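Local coordinates for protein endo-beta-1,2-glucanase (Talaromyces funiculosus, PDB 6IMV) that hydrolyses internal beta-1,2-glucosidic linkages of beta-1,2-glucan, as a fungal endo-acting enzyme that founded a new glycoside hydrolase family, at residues 349-354 with 427-432. Sequence-based numbering, arbitrary orientation.
Sequences NVTDPA and VSALLT. With NAG (2-acetamido-2-deoxy-beta-D-glucopyranose), chain C.
T351 and A429 meet where the glycosylated two-stranded antiparallel hairpin 347-352/357-362 is joined to strand 427-432 of the large antiparallel sheet. A single direct backbone bond spans the two segments, from T351 N to V427 O, with an N-H...O angle of 164°; side-chain hydroxyls supply the other direct bonds. The T351 side chain can be followed outward. Its CB lies 3.6 Å from V427 O; OG1, anti to the carbonyl carbon (chi1 -62°), then reaches A429 N and accepts its hydrogen at 2.8 Å, a bond bent to 151°. OG1 also touches A429 CB and shares a water with A429 O, so one hydroxyl serves the backbone at an inverse gamma turn centred on A429, where strand 427-432 is interrupted. The reverse arrangement occurs at S428: OG, anti to its own backbone N, donates to N349 O at 2.9 Å from above the carbonyl plane. A second water, bonded to T351 O and V427 N, adds a bridge beside the direct backbone bond. V350 packs by its CG1 against V427 N at 3.6 Å, while strand 357-362 pairs with N349 and V350 through G360 and V359. Farther along strand 427-432, T432 lines the glucose pocket. At the glycosylation site, N349 ND2 is bonded covalently to C1 of the N-acetylglucosamine, and N349 OD1 accepts from V350 N at 2.8 Å.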
loop_
_atom_site.group_PDB
_atom_site.type_symbol
_atom_site.label_atom_id
_atom_site.label_comp_id
_atom_site.label_asym_id
_atom_site.label_seq_id
_atom_site.Cartn_x
_atom_site.Cartn_y
_atom_site.Cartn_z
ATOM N N ASN A 349 7.147 10.593 11.100
ATOM C CA ASN A 349 8.363 11.024 11.752
ATOM C C ASN A 349 8.418 10.409 13.152
ATOM O O ASN A 349 7.456 9.760 13.602
ATOM C CB ASN A 349 8.406 12.553 11.818
ATOM C CG ASN A 349 9.800 13.144 11.848
ATOM O OD1 ASN A 349 10.794 12.432 12.021
ATOM N ND2 ASN A 349 9.865 14.456 11.679
ATOM N N VAL A 350 9.536 10.649 13.842
ATOM C CA VAL A 350 9.789 10.123 15.180
ATOM C C VAL A 350 8.755 10.660 16.179
ATOM O O VAL A 350 8.148 11.725 15.991
ATOM C CB VAL A 350 11.215 10.450 15.652
ATOM C CG1 VAL A 350 12.263 9.870 14.727
ATOM C CG2 VAL A 350 11.442 11.946 15.823
ATOM N N THR A 351 8.585 9.889 17.253
ATOM C CA THR A 351 7.857 10.273 18.428
ATOM C C THR A 351 8.754 11.160 19.299
ATOM O O THR A 351 9.934 10.879 19.480
ATOM C CB THR A 351 7.426 9.035 19.227
ATOM O OG1 THR A 351 6.558 8.257 18.402
ATOM C CG2 THR A 351 6.732 9.381 20.528
ATOM N N ASP A 352 8.159 12.226 19.838
ATOM C CA ASP A 352 8.734 12.976 20.927
ATOM C C ASP A 352 8.428 12.223 22.220
ATOM O O ASP A 352 7.279 12.185 22.651
ATOM C CB ASP A 352 8.185 14.401 20.966
ATOM C CG ASP A 352 8.790 15.244 22.079
ATOM O OD1 ASP A 352 9.482 14.670 22.949
ATOM O OD2 ASP A 352 8.587 16.471 22.052
ATOM N N PRO A 353 9.429 11.605 22.887
ATOM C CA PRO A 353 9.164 10.824 24.095
ATOM C C PRO A 353 8.458 11.646 25.194
ATOM O O PRO A 353 7.689 11.098 25.967
ATOM C CB PRO A 353 10.556 10.353 24.560
ATOM C CG PRO A 353 11.443 10.489 23.344
ATOM C CD PRO A 353 10.856 11.630 22.537
ATOM N N ALA A 354 8.734 12.952 25.255
ATOM C CA ALA A 354 8.146 13.835 26.274
ATOM C C ALA A 354 6.618 13.900 26.126
ATOM O O ALA A 354 5.907 13.887 27.132
ATOM C CB ALA A 354 8.766 15.212 26.194
ATOM N N VAL A 427 12.862 7.210 17.113
ATOM C CA VAL A 427 11.998 6.205 16.532
ATOM C C VAL A 427 10.566 6.755 16.524
ATOM O O VAL A 427 10.185 7.526 17.413
ATOM C CB VAL A 427 12.125 4.889 17.329
ATOM C CG1 VAL A 427 10.970 3.947 17.089
ATOM C CG2 VAL A 427 13.437 4.179 17.049
ATOM N N SER A 428 9.790 6.374 15.503
ATOM C CA SER A 428 8.349 6.609 15.477
ATOM C C SER A 428 7.664 5.456 16.207
ATOM O O SER A 428 7.554 4.362 15.660
ATOM C CB SER A 428 7.831 6.740 14.066
ATOM O OG SER A 428 6.459 7.103 14.067
ATOM N N ALA A 429 7.236 5.703 17.450
ATOM C CA ALA A 429 6.646 4.661 18.293
ATOM C C ALA A 429 5.177 4.508 17.896
ATOM O O ALA A 429 4.258 4.985 18.577
ATOM C CB ALA A 429 6.831 5.020 19.748
ATOM N N LEU A 430 4.982 3.889 16.730
ATOM C CA LEU A 430 3.736 3.922 16.024
ATOM C C LEU A 430 3.614 2.656 15.169
ATOM O O LEU A 430 4.629 2.074 14.761
ATOM C CB LEU A 430 3.738 5.195 15.169
ATOM C CG LEU A 430 2.467 5.477 14.366
ATOM C CD1 LEU A 430 1.342 5.909 15.285
ATOM C CD2 LEU A 430 2.721 6.530 13.301
ATOM N N LEU A 431 2.366 2.233 14.936
ATOM C CA LEU A 431 2.025 1.185 13.983
ATOM C C LEU A 431 1.032 1.757 12.966
ATOM O O LEU A 431 0.068 2.385 13.373
ATOM C CB LEU A 431 1.372 0.010 14.719
ATOM C CG LEU A 431 2.010 -0.423 16.036
ATOM C CD1 LEU A 431 1.077 -1.374 16.771
ATOM C CD2 LEU A 431 3.377 -1.058 15.813
ATOM N N THR A 432 1.251 1.512 11.667
ATOM C CA THR A 432 0.252 1.814 10.647
ATOM C C THR A 432 0.177 0.668 9.637
ATOM O O THR A 432 1.143 -0.079 9.471
ATOM C CB THR A 432 0.548 3.135 9.919
ATOM O OG1 THR A 432 1.763 2.992 9.183
ATOM C CG2 THR A 432 0.662 4.322 10.856
HETATM C C1 NAG C . 11.093 15.208 11.670
HETATM C C2 NAG C . 10.811 16.586 11.105
HETATM C C3 NAG C . 12.125 17.347 11.005
HETATM C C4 NAG C . 12.761 17.461 12.374
HETATM C C5 NAG C . 12.865 16.092 13.033
HETATM C C6 NAG C . 13.275 16.240 14.496
HETATM C C7 NAG C . 8.856 16.476 9.627
HETATM C C8 NAG C . 8.402 16.492 8.195
HETATM N N2 NAG C . 10.170 16.502 9.807
HETATM O O3 NAG C . 11.897 18.636 10.464
HETATM O O4 NAG C . 14.083 17.992 12.191
HETATM O O5 NAG C . 11.630 15.366 12.980
HETATM O O6 NAG C . 13.471 14.938 15.033
HETATM O O7 NAG C . 8.067 16.439 10.556
HETATM O O HOH W 1 12.243 9.529 18.917
HETATM O O HOH W 2 3.889 7.821 19.273
#